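Local coordinates for protein acinetobacter secreted protease CpaA (Acinetobacter nosocomialis M2, PDB 6O38) that is a secreted zinc metalloprotease, captured here in complex with its chaperone, and is probably exported by the type II secretion system, at residues A[371-382]-A[415-426]; A[144-154]-A[163-171]. All blocks are in the same frame, centred on the assembly; numbering follows the deposited sequence.

Contact 1. Residues A[371-382]-A[415-426]; sequences DSYTIDMLLVSS and RFYLRDVGYITY. With SO4 (sulfate ion), chain O.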
loop_
_atom_site.group_PDB
_atom_site.type_symbol
_atom_site.label_atom_id
_atom_site.label_comp_id
_atom_site.label_asym_id
_atom_site.label_seq_id
_atom_site.Cartn_x
_atom_site.Cartn_y
_atom_site.Cartn_z
ATOM N N ASP A 371 0.184 -19.544 -14.855
ATOM C CA ASP A 371 -0.534 -18.299 -14.615
ATOM C C ASP A 371 0.341 -17.064 -14.812
ATOM O O ASP A 371 -0.082 -15.958 -14.454
ATOM C CB ASP A 371 -1.138 -18.298 -13.203
ATOM C CG ASP A 371 -2.244 -17.267 -13.037
ATOM O OD1 ASP A 371 -3.175 -17.248 -13.870
ATOM O OD2 ASP A 371 -2.181 -16.475 -12.072
ATOM N N SER A 372 1.540 -17.213 -15.371
ATOM C CA SER A 372 2.399 -16.065 -15.622
ATOM C C SER A 372 3.417 -16.423 -16.693
ATOM O O SER A 372 3.818 -17.582 -16.826
ATOM C CB SER A 372 3.115 -15.604 -14.347
ATOM O OG SER A 372 4.024 -16.588 -13.886
ATOM N N TYR A 373 3.821 -15.412 -17.459
ATOM C CA TYR A 373 4.849 -15.547 -18.480
ATOM C C TYR A 373 6.022 -14.639 -18.139
ATOM O O TYR A 373 5.830 -13.486 -17.741
ATOM C CB TYR A 373 4.300 -15.204 -19.869
ATOM C CG TYR A 373 3.039 -15.957 -20.223
ATOM C CD1 TYR A 373 3.098 -17.263 -20.696
ATOM C CD2 TYR A 373 1.791 -15.367 -20.083
ATOM C CE1 TYR A 373 1.948 -17.959 -21.020
ATOM C CE2 TYR A 373 0.635 -16.055 -20.404
ATOM C CZ TYR A 373 0.720 -17.350 -20.872
ATOM O OH TYR A 373 -0.428 -18.040 -21.195
ATOM N N THR A 374 7.235 -15.159 -18.298
ATOM C CA THR A 374 8.441 -14.437 -17.912
ATOM C C THR A 374 8.927 -13.589 -19.081
ATOM O O THR A 374 9.222 -14.118 -20.159
ATOM C CB THR A 374 9.534 -15.406 -17.468
ATOM O OG1 THR A 374 9.070 -16.168 -16.346
ATOM C CG2 THR A 374 10.790 -14.645 -17.071
ATOM N N ILE A 375 9.017 -12.282 -18.864
ATOM C CA ILE A 375 9.525 -11.344 -19.857
ATOM C C ILE A 375 10.948 -10.975 -19.455
ATOM O O ILE A 375 11.159 -10.285 -18.452
ATOM C CB ILE A 375 8.633 -10.101 -19.971
ATOM C CG1 ILE A 375 7.215 -10.500 -20.387
ATOM C CG2 ILE A 375 9.224 -9.108 -20.962
ATOM C CD1 ILE A 375 6.252 -9.337 -20.469
ATOM N N ASP A 376 11.925 -11.435 -20.232
ATOM C CA ASP A 376 13.324 -11.165 -19.930
ATOM C C ASP A 376 13.682 -9.747 -20.354
ATOM O O ASP A 376 13.371 -9.324 -21.472
ATOM C CB ASP A 376 14.228 -12.175 -20.637
ATOM C CG ASP A 376 14.152 -13.558 -20.017
ATOM O OD1 ASP A 376 13.709 -13.666 -18.854
ATOM O OD2 ASP A 376 14.539 -14.537 -20.691
HETATM N N MSE A 377 14.337 -9.012 -19.460
HETATM C CA MSE A 377 14.666 -7.614 -19.716
HETATM C C MSE A 377 16.168 -7.347 -19.664
HETATM O O MSE A 377 16.886 -7.923 -18.846
HETATM C CB MSE A 377 13.948 -6.709 -18.711
HETATM C CG MSE A 377 12.430 -6.757 -18.794
HETATM SE SE MSE A 377 11.724 -5.893 -20.394
HETATM C CE MSE A 377 12.339 -4.076 -20.050
ATOM N N LEU A 378 16.632 -6.467 -20.546
ATOM C CA LEU A 378 18.011 -5.995 -20.545
ATOM C C LEU A 378 18.044 -4.595 -19.948
ATOM O O LEU A 378 17.396 -3.680 -20.467
ATOM C CB LEU A 378 18.591 -5.989 -21.959
ATOM C CG LEU A 378 19.910 -5.234 -22.141
ATOM C CD1 LEU A 378 21.018 -5.865 -21.310
ATOM C CD2 LEU A 378 20.303 -5.174 -23.610
ATOM N N LEU A 379 18.790 -4.431 -18.860
ATOM C CA LEU A 379 18.880 -3.159 -18.157
ATOM C C LEU A 379 20.128 -2.421 -18.624
ATOM O O LEU A 379 21.244 -2.938 -18.499
ATOM C CB LEU A 379 18.909 -3.375 -16.645
ATOM C CG LEU A 379 17.751 -4.199 -16.075
ATOM C CD1 LEU A 379 17.845 -4.290 -14.558
ATOM C CD2 LEU A 379 16.411 -3.619 -16.501
ATOM N N VAL A 380 19.939 -1.216 -19.155
ATOM C CA VAL A 380 21.028 -0.384 -19.656
ATOM C C VAL A 380 21.078 0.887 -18.821
ATOM O O VAL A 380 20.070 1.591 -18.694
ATOM C CB VAL A 380 20.850 -0.052 -21.149
ATOM C CG1 VAL A 380 22.072 0.684 -21.676
ATOM C CG2 VAL A 380 20.594 -1.319 -21.949
ATOM N N SER A 381 22.247 1.175 -18.255
ATOM C CA SER A 381 22.458 2.363 -17.438
ATOM C C SER A 381 23.519 3.240 -18.085
ATOM O O SER A 381 24.596 2.755 -18.444
ATOM C CB SER A 381 22.875 1.989 -16.015
ATOM O OG SER A 381 22.588 3.039 -15.109
ATOM N N SER A 382 23.209 4.523 -18.234
ATOM C CA SER A 382 24.148 5.451 -18.845
ATOM C C SER A 382 25.330 5.701 -17.909
ATOM O O SER A 382 25.153 5.756 -16.687
ATOM C CB SER A 382 23.455 6.773 -19.175
ATOM O OG SER A 382 24.378 7.721 -19.685
ATOM N N ARG A 415 -0.627 -11.665 -15.816
ATOM C CA ARG A 415 0.094 -12.911 -16.073
ATOM C C ARG A 415 1.467 -12.633 -16.687
ATOM O O ARG A 415 1.805 -13.105 -17.772
ATOM C CB ARG A 415 -0.736 -13.822 -16.968
ATOM C CG ARG A 415 -2.080 -14.222 -16.380
ATOM C CD ARG A 415 -2.646 -15.439 -17.088
ATOM N NE ARG A 415 -4.023 -15.713 -16.692
ATOM C CZ ARG A 415 -5.091 -15.220 -17.313
ATOM N NH1 ARG A 415 -4.941 -14.428 -18.366
ATOM N NH2 ARG A 415 -6.309 -15.521 -16.884
ATOM N N PHE A 416 2.268 -11.851 -15.967
ATOM C CA PHE A 416 3.642 -11.624 -16.390
ATOM C C PHE A 416 4.496 -11.247 -15.188
ATOM O O PHE A 416 4.001 -10.701 -14.200
ATOM C CB PHE A 416 3.737 -10.538 -17.472
ATOM C CG PHE A 416 3.781 -9.134 -16.932
ATOM C CD1 PHE A 416 2.617 -8.478 -16.570
ATOM C CD2 PHE A 416 4.988 -8.465 -16.804
ATOM C CE1 PHE A 416 2.656 -7.185 -16.082
ATOM C CE2 PHE A 416 5.033 -7.173 -16.313
ATOM C CZ PHE A 416 3.865 -6.532 -15.952
ATOM N N TYR A 417 5.786 -11.555 -15.296
ATOM C CA TYR A 417 6.808 -11.079 -14.377
ATOM C C TYR A 417 7.996 -10.586 -15.187
ATOM O O TYR A 417 8.281 -11.102 -16.272
ATOM C CB TYR A 417 7.284 -12.168 -13.405
ATOM C CG TYR A 417 6.290 -12.573 -12.342
ATOM C CD1 TYR A 417 6.110 -11.803 -11.201
ATOM C CD2 TYR A 417 5.557 -13.747 -12.461
ATOM C CE1 TYR A 417 5.212 -12.177 -10.219
ATOM C CE2 TYR A 417 4.659 -14.131 -11.485
ATOM C CZ TYR A 417 4.490 -13.343 -10.367
ATOM O OH TYR A 417 3.595 -13.725 -9.394
ATOM N N LEU A 418 8.689 -9.584 -14.656
ATOM C CA LEU A 418 9.916 -9.098 -15.267
ATOM C C LEU A 418 11.109 -9.799 -14.635
ATOM O O LEU A 418 11.189 -9.921 -13.408
ATOM C CB LEU A 418 10.047 -7.582 -15.112
ATOM C CG LEU A 418 9.067 -6.724 -15.913
ATOM C CD1 LEU A 418 9.469 -5.259 -15.845
ATOM C CD2 LEU A 418 8.983 -7.196 -17.357
ATOM N N ARG A 419 12.025 -10.272 -15.476
ATOM C CA ARG A 419 13.259 -10.907 -15.032
ATOM C C ARG A 419 14.423 -10.228 -15.735
ATOM O O ARG A 419 14.469 -10.197 -16.969
ATOM C CB ARG A 419 13.240 -12.410 -15.330
ATOM C CG ARG A 419 14.595 -13.096 -15.273
ATOM C CD ARG A 419 14.431 -14.606 -15.370
ATOM N NE ARG A 419 15.701 -15.300 -15.564
ATOM C CZ ARG A 419 16.112 -15.793 -16.728
ATOM N NH1 ARG A 419 17.282 -16.409 -16.812
ATOM N NH2 ARG A 419 15.351 -15.675 -17.807
ATOM N N ASP A 420 15.354 -9.681 -14.958
ATOM C CA ASP A 420 16.530 -9.050 -15.541
ATOM C C ASP A 420 17.569 -10.125 -15.845
ATOM O O ASP A 420 17.981 -10.877 -14.954
ATOM C CB ASP A 420 17.090 -7.961 -14.622
ATOM C CG ASP A 420 17.875 -8.512 -13.446
ATOM O OD1 ASP A 420 17.319 -9.325 -12.679
ATOM O OD2 ASP A 420 19.058 -8.137 -13.299
ATOM N N VAL A 421 17.943 -10.238 -17.117
ATOM C CA VAL A 421 18.908 -11.235 -17.563
ATOM C C VAL A 421 20.247 -10.622 -17.922
ATOM O O VAL A 421 21.158 -11.352 -18.342
ATOM C CB VAL A 421 18.357 -12.049 -18.748
ATOM C CG1 VAL A 421 17.125 -12.828 -18.320
ATOM C CG2 VAL A 421 18.024 -11.129 -19.910
ATOM N N GLY A 422 20.403 -9.310 -17.771
ATOM C CA GLY A 422 21.657 -8.656 -18.082
ATOM C C GLY A 422 21.671 -7.193 -17.691
ATOM O O GLY A 422 20.632 -6.527 -17.717
ATOM N N TYR A 423 22.844 -6.684 -17.323
ATOM C CA TYR A 423 23.006 -5.284 -16.948
ATOM C C TYR A 423 24.277 -4.758 -17.594
ATOM O O TYR A 423 25.368 -5.267 -17.322
ATOM C CB TYR A 423 23.064 -5.122 -15.424
ATOM C CG TYR A 423 23.344 -3.709 -14.959
ATOM C CD1 TYR A 423 22.308 -2.808 -14.756
ATOM C CD2 TYR A 423 24.643 -3.280 -14.714
ATOM C CE1 TYR A 423 22.558 -1.517 -14.327
ATOM C CE2 TYR A 423 24.902 -1.993 -14.288
ATOM C CZ TYR A 423 23.857 -1.115 -14.096
ATOM O OH TYR A 423 24.116 0.167 -13.668
ATOM N N ILE A 424 24.138 -3.746 -18.448
ATOM C CA ILE A 424 25.264 -3.178 -19.176
ATOM C C ILE A 424 25.316 -1.681 -18.916
ATOM O O ILE A 424 24.286 -1.022 -18.736
ATOM C CB ILE A 424 25.197 -3.465 -20.695
ATOM C CG1 ILE A 424 23.986 -2.775 -21.327
ATOM C CG2 ILE A 424 25.169 -4.961 -20.954
ATOM C CD1 ILE A 424 23.945 -2.880 -22.836
ATOM N N THR A 425 26.532 -1.147 -18.883
ATOM C CA THR A 425 26.763 0.286 -18.768
ATOM C C THR A 425 27.083 0.833 -20.153
ATOM O O THR A 425 28.076 0.430 -20.768
ATOM C CB THR A 425 27.904 0.583 -17.795
ATOM O OG1 THR A 425 27.454 0.380 -16.449
ATOM C CG2 THR A 425 28.388 2.018 -17.961
ATOM N N TYR A 426 26.242 1.743 -20.639
ATOM C CA TYR A 426 26.376 2.227 -22.005
ATOM C C TYR A 426 25.545 3.488 -22.182
ATOM O O TYR A 426 24.458 3.606 -21.611
ATOM C CB TYR A 426 25.935 1.160 -23.014
ATOM C CG TYR A 426 26.022 1.613 -24.450
ATOM C CD1 TYR A 426 27.245 1.683 -25.103
ATOM C CD2 TYR A 426 24.882 1.982 -25.149
ATOM C CE1 TYR A 426 27.330 2.101 -26.417
ATOM C CE2 TYR A 426 24.957 2.402 -26.458
ATOM C CZ TYR A 426 26.181 2.460 -27.089
ATOM O OH TYR A 426 26.255 2.878 -28.398
HETATM S S SO4 O . 19.139 -18.808 -18.119
HETATM O O1 SO4 O . 18.295 -18.311 -19.201
HETATM O O2 SO4 O . 19.166 -20.268 -18.154
HETATM O O3 SO4 O . 20.496 -18.292 -18.284
HETATM O O4 SO4 O . 18.603 -18.364 -16.836
#

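Contact 2. Residues A[144-154]-A[163-171]; sequences VVSTASVSSDI and SSFTLKNGS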
loop_
_atom_site.group_PDB
_atom_site.type_symbol
_atom_site.label_atom_id
_atom_site.label_comp_id
_atom_site.label_asym_id
_atom_site.label_seq_id
_atom_site.Cartn_x
_atom_site.Cartn_y
_atom_site.Cartn_z
ATOM N N VAL A 144 -18.922 10.715 13.952
ATOM C CA VAL A 144 -20.315 10.429 14.266
ATOM C C VAL A 144 -20.342 9.360 15.348
ATOM O O VAL A 144 -19.863 8.238 15.138
ATOM C CB VAL A 144 -21.092 9.981 13.017
ATOM C CG1 VAL A 144 -22.577 9.881 13.325
ATOM C CG2 VAL A 144 -20.847 10.947 11.867
ATOM N N VAL A 145 -20.902 9.703 16.504
ATOM C CA VAL A 145 -20.902 8.831 17.674
ATOM C C VAL A 145 -22.276 8.905 18.325
ATOM O O VAL A 145 -22.913 9.964 18.339
ATOM C CB VAL A 145 -19.783 9.217 18.667
ATOM C CG1 VAL A 145 -19.943 10.659 19.129
ATOM C CG2 VAL A 145 -19.755 8.264 19.854
ATOM N N SER A 146 -22.744 7.772 18.844
ATOM C CA SER A 146 -24.045 7.691 19.494
ATOM C C SER A 146 -23.907 7.003 20.843
ATOM O O SER A 146 -23.234 5.973 20.952
ATOM C CB SER A 146 -25.053 6.937 18.621
ATOM O OG SER A 146 -26.270 6.724 19.316
ATOM N N THR A 147 -24.539 7.580 21.864
ATOM C CA THR A 147 -24.675 6.946 23.169
ATOM C C THR A 147 -26.125 6.619 23.494
ATOM O O THR A 147 -26.417 6.166 24.606
ATOM C CB THR A 147 -24.082 7.838 24.265
ATOM O OG1 THR A 147 -24.915 8.990 24.451
ATOM C CG2 THR A 147 -22.676 8.284 23.891
ATOM N N ALA A 148 -27.038 6.839 22.551
ATOM C CA ALA A 148 -28.449 6.581 22.783
ATOM C C ALA A 148 -28.727 5.081 22.816
ATOM O O ALA A 148 -27.982 4.268 22.263
ATOM C CB ALA A 148 -29.301 7.247 21.702
ATOM N N SER A 149 -29.827 4.720 23.478
ATOM C CA SER A 149 -30.221 3.323 23.589
ATOM C C SER A 149 -31.103 2.862 22.437
ATOM O O SER A 149 -31.196 1.653 22.193
ATOM C CB SER A 149 -30.952 3.084 24.914
ATOM O OG SER A 149 -32.147 3.843 24.981
ATOM N N VAL A 150 -31.746 3.786 21.728
ATOM C CA VAL A 150 -32.493 3.471 20.516
ATOM C C VAL A 150 -31.613 3.823 19.324
ATOM O O VAL A 150 -31.002 4.900 19.289
ATOM C CB VAL A 150 -33.838 4.220 20.476
ATOM C CG1 VAL A 150 -34.105 4.806 19.097
ATOM C CG2 VAL A 150 -34.971 3.292 20.894
ATOM N N SER A 151 -31.527 2.911 18.362
ATOM C CA SER A 151 -30.582 3.054 17.266
ATOM C C SER A 151 -31.093 4.036 16.215
ATOM O O SER A 151 -32.292 4.316 16.108
ATOM C CB SER A 151 -30.299 1.698 16.621
ATOM O OG SER A 151 -31.434 1.218 15.923
ATOM N N SER A 152 -30.154 4.563 15.433
ATOM C CA SER A 152 -30.448 5.464 14.325
ATOM C C SER A 152 -29.483 5.135 13.190
ATOM O O SER A 152 -28.723 4.163 13.261
ATOM C CB SER A 152 -30.351 6.929 14.771
ATOM O OG SER A 152 -29.234 7.136 15.617
ATOM N N ASP A 153 -29.505 5.946 12.134
ATOM C CA ASP A 153 -28.639 5.705 10.990
ATOM C C ASP A 153 -28.361 7.020 10.271
ATOM O O ASP A 153 -28.966 8.055 10.559
ATOM C CB ASP A 153 -29.249 4.671 10.034
ATOM C CG ASP A 153 -30.695 4.972 9.685
ATOM O OD1 ASP A 153 -31.154 6.105 9.934
ATOM O OD2 ASP A 153 -31.376 4.065 9.160
ATOM N N ILE A 154 -27.427 6.958 9.324
ATOM C CA ILE A 154 -26.976 8.115 8.560
ATOM C C ILE A 154 -27.555 8.028 7.155
ATOM O O ILE A 154 -27.546 6.955 6.539
ATOM C CB ILE A 154 -25.439 8.188 8.514
ATOM C CG1 ILE A 154 -24.864 8.253 9.929
ATOM C CG2 ILE A 154 -24.979 9.384 7.693
ATOM C CD1 ILE A 154 -23.354 8.169 9.979
ATOM N N SER A 163 -23.338 1.856 2.793
ATOM C CA SER A 163 -23.081 0.785 3.740
ATOM C C SER A 163 -24.067 0.856 4.907
ATOM O O SER A 163 -24.918 1.745 4.988
ATOM C CB SER A 163 -21.636 0.847 4.231
ATOM O OG SER A 163 -20.728 0.766 3.146
ATOM N N SER A 164 -23.944 -0.101 5.829
ATOM C CA SER A 164 -24.867 -0.226 6.958
ATOM C C SER A 164 -24.441 0.714 8.088
ATOM O O SER A 164 -24.069 0.300 9.188
ATOM C CB SER A 164 -24.926 -1.672 7.432
ATOM O OG SER A 164 -25.266 -2.546 6.371
ATOM N N PHE A 165 -24.524 2.014 7.804
ATOM C CA PHE A 165 -24.118 3.043 8.763
ATOM C C PHE A 165 -25.231 3.260 9.790
ATOM O O PHE A 165 -25.881 4.306 9.855
ATOM C CB PHE A 165 -23.765 4.340 8.047
ATOM C CG PHE A 165 -22.488 4.272 7.260
ATOM C CD1 PHE A 165 -21.263 4.229 7.905
ATOM C CD2 PHE A 165 -22.510 4.265 5.875
ATOM C CE1 PHE A 165 -20.086 4.166 7.184
ATOM C CE2 PHE A 165 -21.335 4.208 5.148
ATOM C CZ PHE A 165 -20.121 4.158 5.804
ATOM N N THR A 166 -25.443 2.237 10.611
ATOM C CA THR A 166 -26.379 2.333 11.720
ATOM C C THR A 166 -25.634 2.721 12.991
ATOM O O THR A 166 -24.471 2.360 13.188
ATOM C CB THR A 166 -27.121 1.011 11.930
ATOM O OG1 THR A 166 -26.182 -0.070 11.969
ATOM C CG2 THR A 166 -28.112 0.772 10.799
ATOM N N LEU A 167 -26.320 3.459 13.859
ATOM C CA LEU A 167 -25.712 4.042 15.050
ATOM C C LEU A 167 -26.436 3.525 16.285
ATOM O O LEU A 167 -27.582 3.909 16.544
ATOM C CB LEU A 167 -25.764 5.568 14.990
ATOM C CG LEU A 167 -24.930 6.235 13.898
ATOM C CD1 LEU A 167 -25.505 7.594 13.539
ATOM C CD2 LEU A 167 -23.485 6.366 14.349
ATOM N N LYS A 168 -25.770 2.663 17.044
ATOM C CA LYS A 168 -26.234 2.228 18.352
ATOM C C LYS A 168 -25.271 2.743 19.420
ATOM O O LYS A 168 -24.275 3.413 19.123
ATOM C CB LYS A 168 -26.368 0.704 18.406
ATOM C CG LYS A 168 -25.047 -0.044 18.496
ATOM C CD LYS A 168 -25.277 -1.537 18.691
ATOM C CE LYS A 168 -23.966 -2.305 18.745
ATOM N NZ LYS A 168 -23.315 -2.412 17.413
ATOM N N ASN A 169 -25.585 2.439 20.679
ATOM C CA ASN A 169 -24.718 2.815 21.790
ATOM C C ASN A 169 -23.325 2.221 21.615
ATOM O O ASN A 169 -23.151 0.999 21.666
ATOM C CB ASN A 169 -25.325 2.367 23.122
ATOM C CG ASN A 169 -24.541 2.871 24.321
ATOM O OD1 ASN A 169 -23.770 3.825 24.216
ATOM N ND2 ASN A 169 -24.738 2.231 25.468
ATOM N N GLY A 170 -22.330 3.081 21.408
ATOM C CA GLY A 170 -20.956 2.663 21.205
ATOM C C GLY A 170 -20.465 2.764 19.778
ATOM O O GLY A 170 -19.263 2.577 19.543
ATOM N N SER A 171 -21.342 3.049 18.820
ATOM C CA SER A 171 -20.924 3.182 17.432
ATOM C C SER A 171 -20.079 4.438 17.244
ATOM O O SER A 171 -20.275 5.454 17.917
ATOM C CB SER A 171 -22.140 3.223 16.508
ATOM O OG SER A 171 -22.874 2.013 16.578
#

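Contact 1. Residues A[371-382]-A[415-426]
Arg419 sets its guanidinium edge against Asp376 and a sulfate ion, while Val421 CG1 lies over one face, off toward the rim. NH2 meets Asp376 OD1 at 2.8 Å in a salt bridge whose hydrogen bond is weak and bent (130°); the carboxylate and guanidinium planes are 65° apart. NH1 donates weakly to sulfate O1, and NE is held by the carbonyl of Asn355. With CG anti to the backbone N (chi1 164°) and the chain extended, Arg419 runs alongside Asp376 and rests CB 3.7 Å from Thr374 CG2. At the start of the pair, Asp371 OD1 lies 3.3 Å from Arg415 NE, in the guanidinium plane; the hydrogen bond of this salt bridge is weak, and OD2 turns to Arg360. Ser372 OG, hydrogen-bonded to Arg360 N, reaches the edge of the Tyr417 ring, 3.5 Å from CE2. On the opposite face of the pair, Leu418 CD2 meets both Ile375 CB (3.9 Å) and Met377 CG (3.8 Å). Met377 O takes the N-H of Val421 but Leu379 N bonds Gly422 O (3.0 Å), so one extra residue makes a beta bulge. Strands 373-381 and 416-425 are parallel neighbours joined through helices 383-389 and 391-411, consistent with the sheet of a reprolysin-like catalytic domain.

Contact 2. Residues A[144-154]-A[163-171]
Leu167 packs against Val144 and Ile154, where the beta hairpin of strands 152-154 and 166-167 folds over the end of strand 141-146 in a StcE-type beta-sandwich domain. Its CB touches two serines, Ser146 CB and Ser152 OG, each at 3.9 Å. CG stands anti to the carbonyl carbon (chi1 -66°), which carries the branch away from the serines and toward the apolar side. There CD1 is shared, 3.7 Å from Val144 CG1 and equally close to Ile154 CG1; CD2 rests on the same Val144 methyl at 3.8 Å. The Val144 side chain crosses the leucine at about a right angle. Ile121 and Tyr173, on strands 116-121 and 172-178, also touch the leucine, which so packs the hairpin against those strands.

The hairpin backbone is antiparallel: Ser152 and Leu167 form a hydrogen-bonded pair, their N-H groups each given to the other's carbonyl, and Ile154 N continues the pattern to Phe165 O. Between these bonds, Asp153 and Thr166 form a non-hydrogen-bonded pair, with Asp153 OD1 held by Thr129. Past Lys168 the chain reverses in a type II turn ending at Ser171, with Gly170 at a positive phi of 106°. The turn is tied to strand 141-146 by Gly170 N, which donates to Ser146 O at 3.1 Å, and internally by Ser171 OG, which accepts the N-H of Lys168 at 3.0 Å.

How the contacts relate
Contact 2 closes before contact 1 opens along the chain, and the two lie on opposite sides of its centre: their centres are 54 Å apart and their nearest atoms about 30 Å, so neither touches the other. Contact 2 belongs to one of the repeated beta-sandwich domains, where strands 152-154 and 166-167 pair antiparallel, against the parallel pair of contact 1. Strand 367-381 of contact 1 pairs with strands 358-364, 416-425 and 457-462; segment 415-426 belongs to the reprolysin-like part of the chain, which also supplies the zinc ligands His498, His502 and His508. Neither contact provides a metal ligand, and the chaperone touches neither pair of segments.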